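Local coordinates for regulator of G-protein signaling 16 (Mus musculus, PDB 3C7L) that increases the GTPase activity of G protein alpha subunits, driving them into the inactive GDP-bound form and so damping receptor signalling, at residues S21-L26 and E49-C54. Numbering follows the deposited sequence.
Sequences SFDLLL and EFWLAC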
loop_
_atom_site.group_PDB
_atom_site.type_symbol
_atom_site.label_atom_id
_atom_site.label_comp_id
_atom_site.label_asym_id
_atom_site.label_seq_id
_atom_site.Cartn_x
_atom_site.Cartn_y
_atom_site.Cartn_z
ATOM N N SER A 21 4.919 2.006 15.772
ATOM C CA SER A 21 3.854 1.452 14.943
ATOM C C SER A 21 3.960 1.842 13.478
ATOM O O SER A 21 4.098 3.017 13.151
ATOM C CB SER A 21 2.495 1.917 15.471
ATOM O OG SER A 21 1.464 1.606 14.551
ATOM N N PHE A 22 3.872 0.854 12.595
ATOM C CA PHE A 22 3.933 1.115 11.163
ATOM C C PHE A 22 2.759 2.026 10.771
ATOM O O PHE A 22 2.860 2.844 9.851
ATOM C CB PHE A 22 3.883 -0.215 10.400
ATOM C CG PHE A 22 4.143 -0.086 8.923
ATOM C CD1 PHE A 22 5.083 0.821 8.439
ATOM C CD2 PHE A 22 3.464 -0.889 8.014
ATOM C CE1 PHE A 22 5.343 0.926 7.071
ATOM C CE2 PHE A 22 3.716 -0.791 6.643
ATOM C CZ PHE A 22 4.656 0.117 6.171
ATOM N N ASP A 23 1.650 1.898 11.491
ATOM C CA ASP A 23 0.475 2.717 11.224
ATOM C C ASP A 23 0.733 4.194 11.526
ATOM O O ASP A 23 0.197 5.072 10.845
ATOM C CB ASP A 23 -0.713 2.203 12.038
ATOM C CG ASP A 23 -1.143 0.814 11.609
ATOM O OD1 ASP A 23 -1.736 0.687 10.518
ATOM O OD2 ASP A 23 -0.871 -0.153 12.348
ATOM N N LEU A 24 1.550 4.471 12.538
ATOM C CA LEU A 24 1.866 5.853 12.877
ATOM C C LEU A 24 2.794 6.436 11.812
ATOM O O LEU A 24 2.679 7.604 11.449
ATOM C CB LEU A 24 2.519 5.944 14.261
ATOM C CG LEU A 24 1.608 5.655 15.458
ATOM C CD1 LEU A 24 2.353 5.968 16.755
ATOM C CD2 LEU A 24 0.347 6.486 15.357
ATOM N N LEU A 25 3.721 5.623 11.313
ATOM C CA LEU A 25 4.621 6.086 10.266
ATOM C C LEU A 25 3.804 6.472 9.026
ATOM O O LEU A 25 4.030 7.521 8.421
ATOM C CB LEU A 25 5.623 4.990 9.890
ATOM C CG LEU A 25 6.533 5.269 8.685
ATOM C CD1 LEU A 25 7.413 6.475 8.963
ATOM C CD2 LEU A 25 7.398 4.049 8.399
ATOM N N LEU A 26 2.850 5.618 8.669
ATOM C CA LEU A 26 1.995 5.819 7.500
ATOM C C LEU A 26 1.015 6.988 7.595
ATOM O O LEU A 26 0.384 7.352 6.602
ATOM C CB LEU A 26 1.229 4.527 7.208
ATOM C CG LEU A 26 2.147 3.342 6.893
ATOM C CD1 LEU A 26 1.360 2.052 6.876
ATOM C CD2 LEU A 26 2.838 3.579 5.552
ATOM N N GLU A 49 2.317 3.112 -2.352
ATOM C CA GLU A 49 1.328 3.854 -3.128
ATOM C C GLU A 49 0.007 3.099 -3.161
ATOM O O GLU A 49 -1.067 3.692 -3.060
ATOM C CB GLU A 49 1.854 4.095 -4.550
ATOM C CG GLU A 49 3.074 5.008 -4.551
ATOM C CD GLU A 49 3.730 5.168 -5.910
ATOM O OE1 GLU A 49 3.369 4.438 -6.862
ATOM O OE2 GLU A 49 4.626 6.030 -6.011
ATOM N N PHE A 50 0.093 1.780 -3.289
ATOM C CA PHE A 50 -1.092 0.936 -3.318
ATOM C C PHE A 50 -1.811 0.971 -1.972
ATOM O O PHE A 50 -3.034 1.106 -1.923
ATOM C CB PHE A 50 -0.700 -0.505 -3.663
ATOM C CG PHE A 50 -1.811 -1.499 -3.475
ATOM C CD1 PHE A 50 -3.018 -1.352 -4.150
ATOM C CD2 PHE A 50 -1.652 -2.582 -2.620
ATOM C CE1 PHE A 50 -4.051 -2.271 -3.976
ATOM C CE2 PHE A 50 -2.670 -3.501 -2.438
ATOM C CZ PHE A 50 -3.875 -3.348 -3.117
ATOM N N TRP A 51 -1.051 0.850 -0.885
ATOM C CA TRP A 51 -1.638 0.866 0.453
ATOM C C TRP A 51 -2.405 2.168 0.665
ATOM O O TRP A 51 -3.557 2.155 1.086
ATOM C CB TRP A 51 -0.544 0.723 1.519
ATOM C CG TRP A 51 -1.069 0.484 2.914
ATOM C CD1 TRP A 51 -1.314 -0.720 3.501
ATOM C CD2 TRP A 51 -1.429 1.482 3.880
ATOM N NE1 TRP A 51 -1.803 -0.540 4.775
ATOM C CE2 TRP A 51 -1.885 0.803 5.031
ATOM C CE3 TRP A 51 -1.414 2.886 3.881
ATOM C CZ2 TRP A 51 -2.320 1.479 6.178
ATOM C CZ3 TRP A 51 -1.845 3.559 5.024
ATOM C CH2 TRP A 51 -2.292 2.852 6.154
ATOM N N LEU A 52 -1.769 3.292 0.364
ATOM C CA LEU A 52 -2.409 4.598 0.520
ATOM C C LEU A 52 -3.644 4.740 -0.377
ATOM O O LEU A 52 -4.621 5.388 0.003
ATOM C CB LEU A 52 -1.418 5.717 0.196
ATOM C CG LEU A 52 -0.198 5.879 1.107
ATOM C CD1 LEU A 52 0.807 6.780 0.424
ATOM C CD2 LEU A 52 -0.609 6.464 2.448
ATOM N N ALA A 53 -3.601 4.139 -1.561
ATOM C CA ALA A 53 -4.731 4.213 -2.485
ATOM C C ALA A 53 -5.922 3.447 -1.926
ATOM O O ALA A 53 -7.072 3.832 -2.143
ATOM C CB ALA A 53 -4.336 3.652 -3.846
ATOM N N CYS A 54 -5.643 2.362 -1.206
ATOM C CA CYS A 54 -6.693 1.551 -0.599
ATOM C C CYS A 54 -7.365 2.326 0.529
ATOM O O CYS A 54 -8.573 2.223 0.729
ATOM C CB CYS A 54 -6.117 0.251 -0.034
ATOM S SG CYS A 54 -5.604 -0.954 -1.277
#
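Asp23 OD1 makes a salt bridge with Arg116 NH1 and passes obliquely by the Trp51 indole, 4.5 Å from CZ2. With the carboxylate committed to the arginine, its meeting with the ring is marginal, and the close packing falls to Leu26. The methyl CD1 of Leu26 sits over a face of the indole, 3.7 Å from the centroid of the six-membered ring and only 9° off its normal, a CH-pi contact. CB of the same leucine adds a second touch, 3.9 Å from Trp51 CZ3. On the roughly opposite side of that methyl is the Phe22 ring, with CD1 3.6 Å above its plane and over its centre, so two aromatic faces clasp one methyl. Trp51 reaches across because its CG is anti to the backbone N (chi1 -170°), which swings the indole out from helix 45-57. This is the RGS domain, an all-helical fold, and the contact joins the short helix 22-25 of its terminal subdomain to helix 45-57 of the four-helix bundle. Cutting the indole back to an alanine is likely to cost the Leu26 methyl one of its two aromatic faces, leaving it the Phe22 face and opening a gap where the indole lay. Leu52 CD2 lies in plane at the edge of the Trp51 ring and comes within 4.4 Å of Leu26 O. At the start of helix 22-25, Ser21 is the N-cap, its OG taking a weak bond of 3.1 Å from Asp23 N, bent to 128° at the hydrogen.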